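Local coordinates for protein dihydropteroate synthase (Burkholderia cenocepacia, PDB 2Y5S) that probably catalyses the condensation of para-aminobenzoate with 6-hydroxymethyl-7,8-dihydropterin diphosphate to 7,8-dihydropteroate, a late step on the way to folate, at residues 100-105 / 119-124; 24-29 / 62-67; 228-233 / 264-269. All coordinates share one frame; numbering follows the deposited sequence.

All three contacts join neighbouring parallel strands of one TIM barrel, and they line up around its wall. Contacts 1 and 2 have centres about 9 Å apart. Strands 100-103 and 62-66 are neighbours, and Ser101 N lies 2.7 Å from Leu63 O. Contacts 2 and 3 have centres about 13 Å apart and meet at Met26 N and Val269 O, 2.8 Å from each other. Met26 also reaches both other contacts inside the barrel: its CE is 3.8 Å from Ser101 CB and 3.7 Å from Leu229 CD1. Contacts 1 and 3 do not touch, with centres about 15 Å apart. Both, however, touch the bound 7,8-dihydropteroate. The side chain of Asp64 in contact 2 is about 5 Å from it.

Contact 1 (100-105 / 119-124); sequences LSIDTY and DLINDI. With 78H (7,8-dihydropteroate), chain P.
Asp119 bonds to Leu100 twice. Its OD2 takes Leu100 N at 2.9 Å through the anti lone pair, and its own N donates to Leu100 O. Arg15 forms a salt bridge to the same OD2. Leu120 N is a second donor to Leu100 O, and Leu120 O accepts from Ile102 N at 2.8 Å. Helix 107-115 completes this beta-alpha-beta unit. Ile121 turns to the outer face and crosses Ile102 at a slant, its CD1 3.9 Å from Ile102 CB. Asn122 N donates to Ile102 O, and Asn122 O accepts from Thr104 N. Its side chain is on the inner face, and with CG anti to the backbone N (chi1 175°) the amide extends to the pterin. There ND2 donates to N1 of 7,8-dihydropteroate at 3.0 Å and to Asp64. OD1 faces ligand N2 at a distance too short to trust. Asp123 OD1 bonds Trp125 N; OD2 bonds Phe127 N and a water shared with Tyr105 O. Ile124 N donates to another water, which donates to Asp103 OD1 (2.8 Å) and Asn122 O. Asp103 OD2 is held by Thr70, and both carboxylate oxygens accept weak bonds from ligand N8. The amide thus appears to match a pterin donor and acceptor, with the carboxylate adding longer contacts.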
loop_
_atom_site.group_PDB
_atom_site.type_symbol
_atom_site.label_atom_id
_atom_site.label_comp_id
_atom_site.label_asym_id
_atom_site.label_seq_id
_atom_site.Cartn_x
_atom_site.Cartn_y
_atom_site.Cartn_z
ATOM N N LEU B 100 -3.442 -25.926 -0.463
ATOM C CA LEU B 100 -2.108 -26.217 -0.945
ATOM C C LEU B 100 -2.066 -26.058 -2.465
ATOM O O LEU B 100 -2.663 -26.847 -3.199
ATOM C CB LEU B 100 -1.685 -27.640 -0.547
ATOM C CG LEU B 100 -1.679 -27.956 0.957
ATOM C CD1 LEU B 100 -1.138 -29.362 1.243
ATOM C CD2 LEU B 100 -0.894 -26.906 1.746
ATOM N N SER B 101 -1.355 -25.029 -2.918
ATOM C CA SER B 101 -1.171 -24.764 -4.326
ATOM C C SER B 101 0.189 -25.319 -4.742
ATOM O O SER B 101 1.154 -25.264 -3.961
ATOM C CB SER B 101 -1.238 -23.265 -4.601
ATOM O OG SER B 101 -0.772 -22.963 -5.895
ATOM N N ILE B 102 0.261 -25.851 -5.961
ATOM C CA ILE B 102 1.498 -26.412 -6.474
ATOM C C ILE B 102 1.985 -25.587 -7.667
ATOM O O ILE B 102 1.296 -25.500 -8.673
ATOM C CB ILE B 102 1.325 -27.866 -6.940
ATOM C CG1 ILE B 102 0.620 -28.707 -5.874
ATOM C CG2 ILE B 102 2.673 -28.441 -7.296
ATOM C CD1 ILE B 102 1.444 -28.906 -4.596
ATOM N N ASP B 103 3.173 -24.999 -7.527
ATOM C CA ASP B 103 3.791 -24.181 -8.572
ATOM C C ASP B 103 4.589 -25.096 -9.495
ATOM O O ASP B 103 5.784 -25.372 -9.270
ATOM C CB ASP B 103 4.677 -23.105 -7.936
ATOM C CG ASP B 103 5.379 -22.191 -8.967
ATOM O OD1 ASP B 103 4.981 -22.112 -10.152
ATOM O OD2 ASP B 103 6.328 -21.509 -8.546
ATOM N N THR B 104 3.900 -25.607 -10.508
ATOM C CA THR B 104 4.519 -26.488 -11.481
ATOM C C THR B 104 3.829 -26.442 -12.831
ATOM O O THR B 104 2.619 -26.240 -12.922
ATOM C CB THR B 104 4.506 -27.960 -11.029
ATOM O OG1 THR B 104 5.333 -28.726 -11.919
ATOM C CG2 THR B 104 3.074 -28.504 -11.016
ATOM N N TYR B 105 4.636 -26.646 -13.868
ATOM C CA TYR B 105 4.159 -26.805 -15.238
ATOM C C TYR B 105 4.372 -28.231 -15.767
ATOM O O TYR B 105 4.019 -28.516 -16.916
ATOM C CB TYR B 105 4.872 -25.811 -16.154
ATOM C CG TYR B 105 6.381 -25.925 -16.157
ATOM C CD1 TYR B 105 7.032 -26.814 -17.008
ATOM C CD2 TYR B 105 7.154 -25.142 -15.316
ATOM C CE1 TYR B 105 8.406 -26.918 -17.018
ATOM C CE2 TYR B 105 8.538 -25.245 -15.316
ATOM C CZ TYR B 105 9.149 -26.136 -16.172
ATOM O OH TYR B 105 10.512 -26.250 -16.187
ATOM N N ASP B 119 -4.567 -29.080 -3.605
ATOM C CA ASP B 119 -5.837 -28.420 -3.832
ATOM C C ASP B 119 -5.878 -27.551 -5.092
ATOM O O ASP B 119 -6.944 -27.299 -5.633
ATOM C CB ASP B 119 -6.141 -27.538 -2.617
ATOM C CG ASP B 119 -6.243 -28.331 -1.335
ATOM O OD1 ASP B 119 -7.134 -29.189 -1.234
ATOM O OD2 ASP B 119 -5.426 -28.099 -0.418
ATOM N N LEU B 120 -4.726 -27.058 -5.537
ATOM C CA LEU B 120 -4.671 -26.120 -6.651
ATOM C C LEU B 120 -3.378 -26.327 -7.447
ATOM O O LEU B 120 -2.301 -26.502 -6.859
ATOM C CB LEU B 120 -4.762 -24.682 -6.123
ATOM C CG LEU B 120 -4.990 -23.503 -7.092
ATOM C CD1 LEU B 120 -5.326 -22.265 -6.282
ATOM C CD2 LEU B 120 -3.789 -23.242 -7.995
ATOM N N ILE B 121 -3.494 -26.340 -8.777
ATOM C CA ILE B 121 -2.330 -26.371 -9.659
ATOM C C ILE B 121 -2.141 -24.996 -10.284
ATOM O O ILE B 121 -3.035 -24.447 -10.943
ATOM C CB ILE B 121 -2.424 -27.462 -10.747
ATOM C CG1 ILE B 121 -2.661 -28.853 -10.131
ATOM C CG2 ILE B 121 -1.156 -27.462 -11.607
ATOM C CD1 ILE B 121 -1.508 -29.376 -9.216
ATOM N N ASN B 122 -0.957 -24.443 -10.036
ATOM C CA ASN B 122 -0.602 -23.123 -10.444
ATOM C C ASN B 122 0.459 -23.232 -11.540
ATOM O O ASN B 122 1.612 -23.541 -11.241
ATOM C CB ASN B 122 -0.041 -22.376 -9.227
ATOM C CG ASN B 122 0.475 -21.002 -9.584
ATOM O OD1 ASN B 122 0.002 -20.408 -10.529
ATOM N ND2 ASN B 122 1.459 -20.498 -8.833
ATOM N N ASP B 123 0.072 -22.968 -12.791
ATOM C CA ASP B 123 0.897 -23.312 -13.965
ATOM C C ASP B 123 1.326 -22.103 -14.811
ATOM O O ASP B 123 0.531 -21.509 -15.532
ATOM C CB ASP B 123 0.163 -24.321 -14.843
ATOM C CG ASP B 123 1.008 -24.825 -16.020
ATOM O OD1 ASP B 123 2.222 -24.538 -16.093
ATOM O OD2 ASP B 123 0.434 -25.505 -16.890
ATOM N N ILE B 124 2.600 -21.774 -14.738
ATOM C CA ILE B 124 3.162 -20.691 -15.521
ATOM C C ILE B 124 2.980 -20.904 -17.027
ATOM O O ILE B 124 2.961 -19.943 -17.768
ATOM C CB ILE B 124 4.658 -20.411 -15.188
ATOM C CG1 ILE B 124 5.531 -21.645 -15.399
ATOM C CG2 ILE B 124 4.792 -19.909 -13.731
ATOM C CD1 ILE B 124 7.010 -21.310 -15.695
HETATM O O4 78H P . 3.393 -14.350 -10.892
HETATM C C4 78H P . 3.245 -15.563 -10.733
HETATM C C5 78H P . 4.337 -16.423 -10.496
HETATM N N3 78H P . 1.958 -16.118 -10.811
HETATM C C9 78H P . 4.070 -17.804 -10.350
HETATM N N5 78H P . 5.597 -15.936 -10.362
HETATM C C2 78H P . 1.765 -17.527 -10.678
HETATM N N8 78H P . 5.102 -18.700 -10.109
HETATM N N1 78H P . 2.825 -18.314 -10.437
HETATM C C6 78H P . 6.642 -16.767 -10.175
HETATM N N2 78H P . 0.540 -18.065 -10.793
HETATM C C7 78H P . 6.509 -18.292 -10.205
HETATM C C10 78H P . 8.023 -16.216 -9.955
HETATM N N11 78H P . 8.666 -15.926 -11.241
HETATM C C15 78H P . 9.234 -14.741 -11.418
HETATM C C16 78H P . 8.957 -13.980 -12.550
HETATM C C17 78H P . 10.096 -14.262 -10.430
HETATM C C18 78H P . 9.557 -12.743 -12.707
HETATM C C19 78H P . 10.697 -13.021 -10.588
HETATM C C20 78H P . 10.430 -12.266 -11.728
HETATM C C21 78H P . 11.067 -10.882 -11.888
HETATM O O22 78H P . 10.573 -10.156 -12.754
HETATM O O23 78H P . 11.938 -10.505 -11.074
HETATM O O HOH W 1 4.129 -23.231 -12.604
HETATM O O HOH W 2 1.879 -26.963 -18.504
#

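Contact 2 (24-29 / 62-67); sequences LVMGIL and LLDIGG
Met26 and Leu62 meet where the two strands come nearest, with 4.4 Å between their CA atoms. Gly27 N donates to Leu62 O at 2.8 Å, and the same oxygen also receives a CA-H...O contact from Met26 CA. Beyond the backbone, Met26 runs extended to SD and then bends (chi3 -68°). The extended part lays SD against Asp64 CB at 3.6 Å; the bend then turns CE to Leu62 CD2. Leu62 reaches the other way too: its side chain and that of Leu24 cross at about a right angle, Leu62 CD1 3.8 Å from Leu24 CB. Asp64 N donates to Gly27 O almost in line with the carbonyl bond. These are two neighbouring strands of the TIM barrel fold, in parallel register, and Met26, Leu62 and Asp64 face its interior. The carboxylate of Asp64 is buried there but well supplied: OD1 accepts from Ser101, while OD2 takes a salt bridge from Arg270. Packing between the two strands is looser on the outer face. Leu29 CD2 and Ile65 CG1 lie side by side, pointing the same way, at 4.2 Å. Helices 45-58 and 79-93 cover Leu29, and the second of them also covers Ile65. The last rung is the longest, Gly66 N to Leu29 O at 3.3 Å. On the inner face Ile28 is also loosely held: its CG2 stays 4.8 Å from Asp64 O, and it leans on Arg270 and His272.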
loop_
_atom_site.group_PDB
_atom_site.type_symbol
_atom_site.label_atom_id
_atom_site.label_comp_id
_atom_site.label_asym_id
_atom_site.label_seq_id
_atom_site.Cartn_x
_atom_site.Cartn_y
_atom_site.Cartn_z
ATOM N N LEU B 24 -7.578 -12.970 -0.760
ATOM C CA LEU B 24 -6.815 -13.978 -0.028
ATOM C C LEU B 24 -5.336 -13.842 -0.291
ATOM O O LEU B 24 -4.915 -13.410 -1.359
ATOM C CB LEU B 24 -7.285 -15.395 -0.418
ATOM C CG LEU B 24 -8.745 -15.739 -0.106
ATOM C CD1 LEU B 24 -8.987 -17.247 -0.402
ATOM C CD2 LEU B 24 -9.213 -15.385 1.310
ATOM N N VAL B 25 -4.545 -14.191 0.714
ATOM C CA VAL B 25 -3.098 -14.127 0.634
ATOM C C VAL B 25 -2.479 -15.548 0.464
ATOM O O VAL B 25 -2.669 -16.455 1.290
ATOM C CB VAL B 25 -2.558 -13.422 1.869
ATOM C CG1 VAL B 25 -1.036 -13.459 1.899
ATOM C CG2 VAL B 25 -3.131 -11.972 1.913
ATOM N N MET B 26 -1.771 -15.731 -0.642
ATOM C CA MET B 26 -1.063 -16.985 -0.929
ATOM C C MET B 26 0.415 -16.793 -0.602
ATOM O O MET B 26 1.103 -16.018 -1.268
ATOM C CB MET B 26 -1.218 -17.351 -2.399
ATOM C CG MET B 26 -0.266 -18.451 -2.896
ATOM S SD MET B 26 -0.433 -18.845 -4.662
ATOM C CE MET B 26 -2.057 -19.603 -4.654
ATOM N N GLY B 27 0.909 -17.496 0.417
ATOM C CA GLY B 27 2.303 -17.359 0.832
ATOM C C GLY B 27 3.192 -18.264 -0.007
ATOM O O GLY B 27 2.872 -19.429 -0.215
ATOM N N ILE B 28 4.328 -17.738 -0.452
ATOM C CA ILE B 28 5.213 -18.468 -1.335
ATOM C C ILE B 28 6.123 -19.325 -0.465
ATOM O O ILE B 28 6.879 -18.802 0.357
ATOM C CB ILE B 28 6.064 -17.526 -2.207
ATOM C CG1 ILE B 28 5.175 -16.686 -3.137
ATOM C CG2 ILE B 28 7.093 -18.336 -3.036
ATOM C CD1 ILE B 28 5.888 -15.422 -3.668
ATOM N N LEU B 29 6.020 -20.638 -0.652
ATOM C CA LEU B 29 6.864 -21.606 0.027
ATOM C C LEU B 29 7.799 -22.218 -1.010
ATOM O O LEU B 29 7.467 -23.200 -1.678
ATOM C CB LEU B 29 6.012 -22.677 0.711
ATOM C CG LEU B 29 6.752 -23.637 1.640
ATOM C CD1 LEU B 29 7.200 -22.924 2.912
ATOM C CD2 LEU B 29 5.867 -24.828 1.975
ATOM N N LEU B 62 -3.496 -19.360 1.716
ATOM C CA LEU B 62 -3.058 -20.481 0.882
ATOM C C LEU B 62 -1.544 -20.540 0.939
ATOM O O LEU B 62 -0.896 -19.525 1.231
ATOM C CB LEU B 62 -3.471 -20.319 -0.589
ATOM C CG LEU B 62 -4.912 -20.011 -1.014
ATOM C CD1 LEU B 62 -5.109 -18.490 -1.009
ATOM C CD2 LEU B 62 -5.189 -20.596 -2.412
ATOM N N LEU B 63 -0.995 -21.728 0.639
ATOM C CA LEU B 63 0.445 -21.905 0.511
ATOM C C LEU B 63 0.777 -22.400 -0.885
ATOM O O LEU B 63 0.134 -23.325 -1.376
ATOM C CB LEU B 63 0.970 -22.908 1.543
ATOM C CG LEU B 63 0.760 -22.496 2.995
ATOM C CD1 LEU B 63 1.095 -23.676 3.934
ATOM C CD2 LEU B 63 1.591 -21.248 3.300
ATOM N N ASP B 64 1.788 -21.795 -1.508
ATOM C CA ASP B 64 2.208 -22.186 -2.850
ATOM C C ASP B 64 3.546 -22.905 -2.728
ATOM O O ASP B 64 4.549 -22.320 -2.306
ATOM C CB ASP B 64 2.295 -20.966 -3.787
ATOM C CG ASP B 64 2.362 -21.350 -5.289
ATOM O OD1 ASP B 64 1.700 -22.317 -5.723
ATOM O OD2 ASP B 64 3.078 -20.669 -6.053
ATOM N N ILE B 65 3.522 -24.195 -3.039
ATOM C CA ILE B 65 4.672 -25.066 -2.905
ATOM C C ILE B 65 5.319 -25.194 -4.277
ATOM O O ILE B 65 4.669 -25.609 -5.229
ATOM C CB ILE B 65 4.262 -26.492 -2.456
ATOM C CG1 ILE B 65 3.544 -26.486 -1.100
ATOM C CG2 ILE B 65 5.492 -27.393 -2.395
ATOM C CD1 ILE B 65 2.816 -27.801 -0.810
ATOM N N GLY B 66 6.592 -24.835 -4.377
ATOM C CA GLY B 66 7.322 -24.965 -5.630
ATOM C C GLY B 66 8.674 -25.596 -5.402
ATOM O O GLY B 66 9.454 -25.091 -4.595
ATOM N N GLY B 67 8.945 -26.697 -6.112
ATOM C CA GLY B 67 10.230 -27.398 -6.041
ATOM C C GLY B 67 11.241 -26.937 -7.081
ATOM O O GLY B 67 12.342 -27.479 -7.163
#

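Contact 3 (228-233 / 264-269); sequences ILAGMS and RGAAIV. With 78H (7,8-dihydropteroate), chain P.
Leu229 and Ile268 meet through branches that both stand opposite their backbone N. In Leu229 this branch is CG (chi1 -171°). In Ile268 it is CG2, since chi1 of -56° keeps CG1 beside the N. The two side chains cross at a slant, with CG2 4.0 Å from Leu229 CG. Both project into the TIM barrel, whose strands 229-230 and 268-271 run parallel here. Met26 packs against both of them from strand 24-30. On its other flank Leu229 has a backbone hydrogen bond with Val192, which carries the barrel wall on to strand 190-193.

The backbone link is short. Ile228 O accepts two hydrogen bonds, from Ala267 N at 2.8 Å and from Ile268 N, and both donors lie in the carbonyl plane. The Ala267 bond is the more bent of the two, with an angle of 137° at its hydrogen. Further along, Ala230 N donates to Ile268 O at 3.0 Å. Ala230 O then receives a CA-H...O contact from Val269 CA. The side chain of Ala230 is on the outer face, where its CB only just meets Ala266 CB.

Just before strand 268-271, helix 251-263 ends in a Schellman motif with Gly265 as its C-prime residue. Ala266 N returns to Ala261 O, and Gly265 N to Val262 O. A water ties this turn to the 228-233 segment. It donates to Gly265 O and accepts from Ile228 N. Arg264, which precedes Gly265, packs on Val287 of the second subunit.

The 228-233 segment also lines the pocket of 7,8-dihydropteroate. Leu229 CD2 comes within 3.8 Å of ligand N2. Lys235 NZ hydrogen-bonds both the ligand and Gly231 O; Gly231 O itself is 3.2 Å from ligand O4.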
loop_
_atom_site.group_PDB
_atom_site.type_symbol
_atom_site.label_atom_id
_atom_site.label_comp_id
_atom_site.label_asym_id
_atom_site.label_seq_id
_atom_site.Cartn_x
_atom_site.Cartn_y
_atom_site.Cartn_z
ATOM N N ILE B 228 -8.909 -13.454 -10.381
ATOM C CA ILE B 228 -7.524 -13.146 -10.742
ATOM C C ILE B 228 -6.587 -13.417 -9.573
ATOM O O ILE B 228 -6.845 -12.967 -8.437
ATOM C CB ILE B 228 -7.369 -11.678 -11.115
ATOM C CG1 ILE B 228 -8.230 -11.344 -12.331
ATOM C CG2 ILE B 228 -5.875 -11.293 -11.372
ATOM C CD1 ILE B 228 -8.358 -9.828 -12.617
ATOM N N LEU B 229 -5.539 -14.183 -9.861
ATOM C CA LEU B 229 -4.375 -14.312 -9.003
ATOM C C LEU B 229 -3.275 -13.423 -9.573
ATOM O O LEU B 229 -2.988 -13.488 -10.769
ATOM C CB LEU B 229 -3.924 -15.767 -8.960
ATOM C CG LEU B 229 -2.827 -16.158 -7.943
ATOM C CD1 LEU B 229 -2.980 -17.663 -7.619
ATOM C CD2 LEU B 229 -1.419 -15.871 -8.448
ATOM N N ALA B 230 -2.688 -12.584 -8.726
ATOM C CA ALA B 230 -1.621 -11.674 -9.117
ATOM C C ALA B 230 -0.389 -11.937 -8.258
ATOM O O ALA B 230 -0.474 -12.031 -7.043
ATOM C CB ALA B 230 -2.063 -10.238 -8.946
ATOM N N GLY B 231 0.750 -12.037 -8.913
ATOM C CA GLY B 231 2.016 -12.252 -8.233
ATOM C C GLY B 231 3.058 -11.245 -8.687
ATOM O O GLY B 231 3.592 -11.359 -9.789
ATOM N N MET B 232 3.364 -10.267 -7.831
ATOM C CA MET B 232 4.396 -9.269 -8.134
ATOM C C MET B 232 5.518 -9.199 -7.119
ATOM O O MET B 232 6.443 -8.405 -7.275
ATOM C CB MET B 232 3.719 -7.916 -8.240
ATOM C CG MET B 232 2.805 -7.868 -9.436
ATOM S SD MET B 232 1.842 -6.388 -9.453
ATOM C CE MET B 232 0.618 -6.878 -8.285
ATOM N N SER B 233 5.439 -10.062 -6.099
ATOM C CA SER B 233 6.283 -9.969 -4.912
ATOM C C SER B 233 7.781 -10.032 -5.232
ATOM O O SER B 233 8.251 -10.995 -5.825
ATOM C CB SER B 233 5.895 -11.066 -3.925
ATOM O OG SER B 233 6.706 -11.036 -2.754
ATOM N N ARG B 264 -7.682 -3.087 -7.575
ATOM C CA ARG B 264 -8.118 -3.360 -8.939
ATOM C C ARG B 264 -8.793 -4.736 -9.115
ATOM O O ARG B 264 -8.807 -5.270 -10.220
ATOM C CB ARG B 264 -6.924 -3.217 -9.899
ATOM C CG ARG B 264 -6.905 -1.919 -10.705
ATOM C CD ARG B 264 -6.730 -0.679 -9.851
ATOM N NE ARG B 264 -5.361 -0.569 -9.350
ATOM C CZ ARG B 264 -4.886 0.460 -8.656
ATOM N NH1 ARG B 264 -5.634 1.512 -8.357
ATOM N NH2 ARG B 264 -3.642 0.430 -8.247
ATOM N N GLY B 265 -9.327 -5.304 -8.038
ATOM C CA GLY B 265 -10.145 -6.508 -8.113
ATOM C C GLY B 265 -9.465 -7.888 -8.061
ATOM O O GLY B 265 -10.130 -8.889 -8.313
ATOM N N ALA B 266 -8.169 -7.965 -7.730
ATOM C CA ALA B 266 -7.512 -9.289 -7.547
ATOM C C ALA B 266 -8.166 -10.110 -6.424
ATOM O O ALA B 266 -8.433 -9.594 -5.309
ATOM C CB ALA B 266 -6.038 -9.137 -7.280
ATOM N N ALA B 267 -8.395 -11.389 -6.712
ATOM C CA ALA B 267 -8.954 -12.309 -5.736
ATOM C C ALA B 267 -7.866 -12.829 -4.787
ATOM O O ALA B 267 -8.110 -13.014 -3.590
ATOM C CB ALA B 267 -9.628 -13.469 -6.434
ATOM N N ILE B 268 -6.689 -13.099 -5.344
ATOM C CA ILE B 268 -5.576 -13.673 -4.593
ATOM C C ILE B 268 -4.298 -12.920 -4.918
ATOM O O ILE B 268 -4.024 -12.626 -6.082
ATOM C CB ILE B 268 -5.376 -15.183 -4.935
ATOM C CG1 ILE B 268 -6.654 -15.986 -4.685
ATOM C CG2 ILE B 268 -4.184 -15.772 -4.149
ATOM C CD1 ILE B 268 -6.598 -17.425 -5.183
ATOM N N VAL B 269 -3.495 -12.627 -3.888
ATOM C CA VAL B 269 -2.179 -12.074 -4.097
ATOM C C VAL B 269 -1.128 -13.070 -3.552
ATOM O O VAL B 269 -1.263 -13.615 -2.442
ATOM C CB VAL B 269 -2.037 -10.646 -3.494
ATOM C CG1 VAL B 269 -2.904 -9.604 -4.300
ATOM C CG2 VAL B 269 -2.409 -10.603 -1.998
HETATM O O4 78H P . 3.393 -14.350 -10.892
HETATM C C4 78H P . 3.245 -15.563 -10.733
HETATM C C5 78H P . 4.337 -16.423 -10.496
HETATM N N3 78H P . 1.958 -16.118 -10.811
HETATM C C9 78H P . 4.070 -17.804 -10.350
HETATM N N5 78H P . 5.597 -15.936 -10.362
HETATM C C2 78H P . 1.765 -17.527 -10.678
HETATM N N8 78H P . 5.102 -18.700 -10.109
HETATM N N1 78H P . 2.825 -18.314 -10.437
HETATM C C6 78H P . 6.642 -16.767 -10.175
HETATM N N2 78H P . 0.540 -18.065 -10.793
HETATM C C7 78H P . 6.509 -18.292 -10.205
HETATM C C10 78H P . 8.023 -16.216 -9.955
HETATM N N11 78H P . 8.666 -15.926 -11.241
HETATM C C15 78H P . 9.234 -14.741 -11.418
HETATM C C16 78H P . 8.957 -13.980 -12.550
HETATM C C17 78H P . 10.096 -14.262 -10.430
HETATM C C18 78H P . 9.557 -12.743 -12.707
HETATM C C19 78H P . 10.697 -13.021 -10.588
HETATM C C20 78H P . 10.430 -12.266 -11.728
HETATM C C21 78H P . 11.067 -10.882 -11.888
HETATM O O22 78H P . 10.573 -10.156 -12.754
HETATM O O23 78H P . 11.938 -10.505 -11.074
HETATM O O HOH W 3 -10.606 -11.333 -9.351
#